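Local coordinates for conserved hypothetical protein TA1206 (Thermoplasma acidophilum, PDB 1QW2) that is of unknown function but belongs to the DUF1805 family and combines a mixed beta sheet with helices in a four-chain assembly, at residues 19-31 / 34-46. Numbering follows the deposited sequence.
Sequences VYQFFKSDLGNAP and FIKGSKGYAMCGY
Phe34 turns its ring back over strand 19-25, where Phe23 CB rests on one face, 3.7 Å from the ring centroid. CG of Phe34 lies between its own backbone N and carbonyl carbon (chi1 67°), a choice that brings the ring to its neighbour. The two phenyl planes, 25° apart, are slid so far that they barely overlap, although Phe23 CD1 still reaches Phe34 CE2 at 3.5 Å. Beneath them the backbones pair in both directions, Phe23 N donating to Phe34 O at 2.9 Å and Phe34 N to Phe23 O. This is an antiparallel beta hairpin within the mixed sheet, between strands 3-15 and 41-43, continued by the Gln21–Lys36 hydrogen-bonded pair. On the other sheet face Phe22 presents its ring edge to Ile35 CG1, and both side chains pack on Leu68 of helix 68-73. Tyr46 lies against the turn of residues 27-30: Leu27 CD2 sits over its ring, 3.9 Å from the centroid, while Pro31 O meets the edge. Tyr46 OH is hydrogen-bonded to Asp57 OD2 of the second subunit and takes a weak 3.4 Å bond from Ala30 N. An alanine replacing Tyr46 would probably cost Leu27 its aromatic platform and that Asp57 one hydroxyl partner.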
# COMPACT_ATOMS: atom_id res chain seq x y z
N VAL A 19 -3.45 16.14 8.36
CA VAL A 19 -3.11 15.05 7.45
C VAL A 19 -4.08 13.88 7.57
O VAL A 19 -4.46 13.49 8.68
CB VAL A 19 -1.68 14.54 7.72
CG1 VAL A 19 -1.29 13.51 6.66
CG2 VAL A 19 -0.70 15.70 7.72
N TYR A 20 -4.48 13.34 6.43
CA TYR A 20 -5.41 12.22 6.39
C TYR A 20 -4.90 11.17 5.42
O TYR A 20 -4.16 11.47 4.48
CB TYR A 20 -6.79 12.69 5.91
CG TYR A 20 -7.43 13.74 6.79
CD1 TYR A 20 -8.27 13.37 7.84
CD2 TYR A 20 -7.17 15.09 6.59
CE1 TYR A 20 -8.84 14.34 8.66
CE2 TYR A 20 -7.73 16.06 7.41
CZ TYR A 20 -8.56 15.68 8.44
OH TYR A 20 -9.12 16.65 9.25
N GLN A 21 -5.30 9.92 5.64
CA GLN A 21 -4.91 8.84 4.76
C GLN A 21 -6.13 8.41 3.96
O GLN A 21 -7.15 8.02 4.53
CB GLN A 21 -4.37 7.66 5.56
CG GLN A 21 -3.15 7.99 6.41
CD GLN A 21 -1.94 8.38 5.57
OE1 GLN A 21 -0.94 8.85 6.10
NE2 GLN A 21 -2.04 8.18 4.26
N PHE A 22 -6.04 8.51 2.64
CA PHE A 22 -7.12 8.08 1.77
C PHE A 22 -6.73 6.73 1.19
O PHE A 22 -5.61 6.56 0.69
CB PHE A 22 -7.35 9.05 0.61
CG PHE A 22 -8.32 8.54 -0.42
CD1 PHE A 22 -9.68 8.42 -0.12
CD2 PHE A 22 -7.87 8.15 -1.68
CE1 PHE A 22 -10.57 7.90 -1.06
CE2 PHE A 22 -8.77 7.64 -2.62
CZ PHE A 22 -10.12 7.51 -2.31
N PHE A 23 -7.64 5.77 1.27
CA PHE A 23 -7.38 4.44 0.75
C PHE A 23 -8.53 3.99 -0.13
O PHE A 23 -9.69 4.24 0.17
CB PHE A 23 -7.20 3.45 1.91
CG PHE A 23 -7.05 2.02 1.47
CD1 PHE A 23 -8.16 1.18 1.40
CD2 PHE A 23 -5.80 1.51 1.13
CE1 PHE A 23 -8.02 -0.15 0.99
CE2 PHE A 23 -5.66 0.19 0.73
CZ PHE A 23 -6.77 -0.65 0.66
N LYS A 24 -8.20 3.34 -1.24
CA LYS A 24 -9.19 2.80 -2.16
C LYS A 24 -8.65 1.50 -2.71
O LYS A 24 -7.50 1.43 -3.14
CB LYS A 24 -9.48 3.76 -3.31
CG LYS A 24 -10.49 3.18 -4.30
CD LYS A 24 -10.77 4.12 -5.46
CE LYS A 24 -11.68 3.45 -6.47
NZ LYS A 24 -11.97 4.33 -7.64
N SER A 25 -9.48 0.47 -2.70
CA SER A 25 -9.06 -0.83 -3.19
C SER A 25 -10.25 -1.54 -3.80
O SER A 25 -11.40 -1.25 -3.45
CB SER A 25 -8.53 -1.67 -2.03
OG SER A 25 -8.36 -3.03 -2.39
N ASP A 26 -9.99 -2.44 -4.74
CA ASP A 26 -11.08 -3.21 -5.29
C ASP A 26 -11.43 -4.11 -4.11
O ASP A 26 -10.58 -4.38 -3.26
CB ASP A 26 -10.61 -4.10 -6.46
CG ASP A 26 -10.15 -3.30 -7.66
OD1 ASP A 26 -10.88 -2.38 -8.08
OD2 ASP A 26 -9.06 -3.61 -8.19
N LEU A 27 -12.67 -4.54 -4.03
CA LEU A 27 -13.07 -5.44 -2.96
C LEU A 27 -14.08 -6.40 -3.57
O LEU A 27 -13.78 -7.57 -3.78
CB LEU A 27 -13.68 -4.68 -1.78
CG LEU A 27 -14.01 -5.59 -0.58
CD1 LEU A 27 -12.71 -6.14 -0.00
CD2 LEU A 27 -14.77 -4.80 0.48
N GLY A 28 -15.26 -5.88 -3.88
CA GLY A 28 -16.29 -6.71 -4.47
C GLY A 28 -16.82 -6.05 -5.72
O GLY A 28 -16.04 -5.54 -6.54
N ASN A 29 -18.14 -6.04 -5.89
CA ASN A 29 -18.74 -5.39 -7.05
C ASN A 29 -18.72 -3.89 -6.87
O ASN A 29 -19.09 -3.13 -7.77
CB ASN A 29 -20.15 -5.92 -7.28
CG ASN A 29 -20.16 -7.33 -7.82
OD1 ASN A 29 -19.38 -7.66 -8.71
ND2 ASN A 29 -21.04 -8.17 -7.29
N ALA A 30 -18.29 -3.46 -5.68
CA ALA A 30 -18.15 -2.06 -5.34
C ALA A 30 -16.76 -1.95 -4.73
O ALA A 30 -16.26 -2.92 -4.16
CB ALA A 30 -19.20 -1.64 -4.33
N PRO A 31 -16.10 -0.80 -4.87
CA PRO A 31 -14.76 -0.67 -4.29
C PRO A 31 -14.86 -0.32 -2.81
O PRO A 31 -15.92 0.07 -2.32
CB PRO A 31 -14.15 0.47 -5.09
CG PRO A 31 -15.34 1.37 -5.32
CD PRO A 31 -16.44 0.39 -5.69
N PHE A 34 -11.88 4.64 2.14
CA PHE A 34 -12.03 5.35 3.40
C PHE A 34 -11.01 6.47 3.50
O PHE A 34 -10.04 6.53 2.74
CB PHE A 34 -11.89 4.38 4.60
CG PHE A 34 -10.51 3.79 4.78
CD1 PHE A 34 -9.47 4.55 5.31
CD2 PHE A 34 -10.27 2.45 4.47
CE1 PHE A 34 -8.20 3.98 5.53
CE2 PHE A 34 -9.01 1.88 4.70
CZ PHE A 34 -7.98 2.64 5.23
N ILE A 35 -11.29 7.40 4.42
CA ILE A 35 -10.40 8.51 4.71
C ILE A 35 -10.22 8.44 6.22
O ILE A 35 -11.19 8.46 6.97
CB ILE A 35 -11.04 9.87 4.36
CG1 ILE A 35 -11.33 9.94 2.86
CG2 ILE A 35 -10.08 11.00 4.77
CD1 ILE A 35 -12.05 11.21 2.45
N LYS A 36 -8.97 8.33 6.66
CA LYS A 36 -8.71 8.22 8.09
C LYS A 36 -7.84 9.33 8.64
O LYS A 36 -6.81 9.68 8.07
CB LYS A 36 -8.09 6.86 8.38
CG LYS A 36 -7.82 6.58 9.86
CD LYS A 36 -6.37 6.88 10.22
CE LYS A 36 -6.10 6.57 11.69
NZ LYS A 36 -4.64 6.57 12.00
N GLY A 37 -8.28 9.89 9.77
CA GLY A 37 -7.54 10.94 10.44
C GLY A 37 -7.06 10.38 11.76
O GLY A 37 -7.29 9.21 12.06
N SER A 38 -6.39 11.21 12.56
CA SER A 38 -5.88 10.74 13.84
C SER A 38 -6.96 10.46 14.88
O SER A 38 -6.74 9.70 15.82
CB SER A 38 -4.88 11.76 14.41
OG SER A 38 -5.49 13.01 14.66
N LYS A 39 -8.14 11.07 14.71
CA LYS A 39 -9.22 10.89 15.67
C LYS A 39 -10.37 10.00 15.20
O LYS A 39 -11.06 9.38 16.02
CB LYS A 39 -9.79 12.26 16.06
CG LYS A 39 -8.76 13.21 16.64
CD LYS A 39 -9.40 14.55 16.99
CE LYS A 39 -8.36 15.55 17.47
NZ LYS A 39 -8.97 16.85 17.84
N GLY A 40 -10.59 9.93 13.90
CA GLY A 40 -11.68 9.12 13.39
C GLY A 40 -11.55 8.86 11.90
O GLY A 40 -10.55 9.22 11.28
N TYR A 41 -12.59 8.27 11.31
CA TYR A 41 -12.55 7.95 9.89
C TYR A 41 -13.92 8.02 9.23
O TYR A 41 -14.96 8.04 9.89
CB TYR A 41 -11.97 6.54 9.71
CG TYR A 41 -12.77 5.48 10.44
CD1 TYR A 41 -13.87 4.86 9.84
CD2 TYR A 41 -12.46 5.12 11.76
CE1 TYR A 41 -14.64 3.93 10.53
CE2 TYR A 41 -13.23 4.19 12.45
CZ TYR A 41 -14.32 3.60 11.84
OH TYR A 41 -15.08 2.68 12.52
N ALA A 42 -13.89 8.09 7.90
CA ALA A 42 -15.10 8.10 7.08
C ALA A 42 -14.91 6.93 6.12
O ALA A 42 -13.82 6.73 5.60
CB ALA A 42 -15.20 9.40 6.29
N MSE A 43 -15.96 6.15 5.91
CA MSE A 43 -15.84 5.02 5.01
C MSE A 43 -17.09 4.88 4.16
O MSE A 43 -18.16 5.38 4.51
CB MSE A 43 -15.60 3.73 5.81
CG MSE A 43 -15.29 2.50 4.96
SE MSE A 43 -14.69 1.01 6.06
CE MSE A 43 -15.52 -0.42 5.09
N CYS A 44 -16.93 4.20 3.02
CA CYS A 44 -18.02 3.96 2.08
C CYS A 44 -19.07 3.02 2.68
O CYS A 44 -18.98 2.63 3.84
CB CYS A 44 -17.46 3.33 0.80
SG CYS A 44 -16.72 1.70 1.06
N GLY A 45 -20.05 2.65 1.85
CA GLY A 45 -21.14 1.79 2.28
C GLY A 45 -20.79 0.44 2.89
O GLY A 45 -21.63 -0.16 3.57
N TYR A 46 -19.58 -0.05 2.66
CA TYR A 46 -19.19 -1.34 3.23
C TYR A 46 -19.00 -1.27 4.75
O TYR A 46 -18.90 -2.30 5.41
CB TYR A 46 -17.92 -1.86 2.57
CG TYR A 46 -18.13 -2.54 1.23
CD1 TYR A 46 -18.94 -3.67 1.12
CD2 TYR A 46 -17.48 -2.07 0.09
CE1 TYR A 46 -19.08 -4.34 -0.10
CE2 TYR A 46 -17.62 -2.73 -1.14
CZ TYR A 46 -18.41 -3.85 -1.22
OH TYR A 46 -18.52 -4.52 -2.43
O HOH W 1 -5.17 13.54 11.19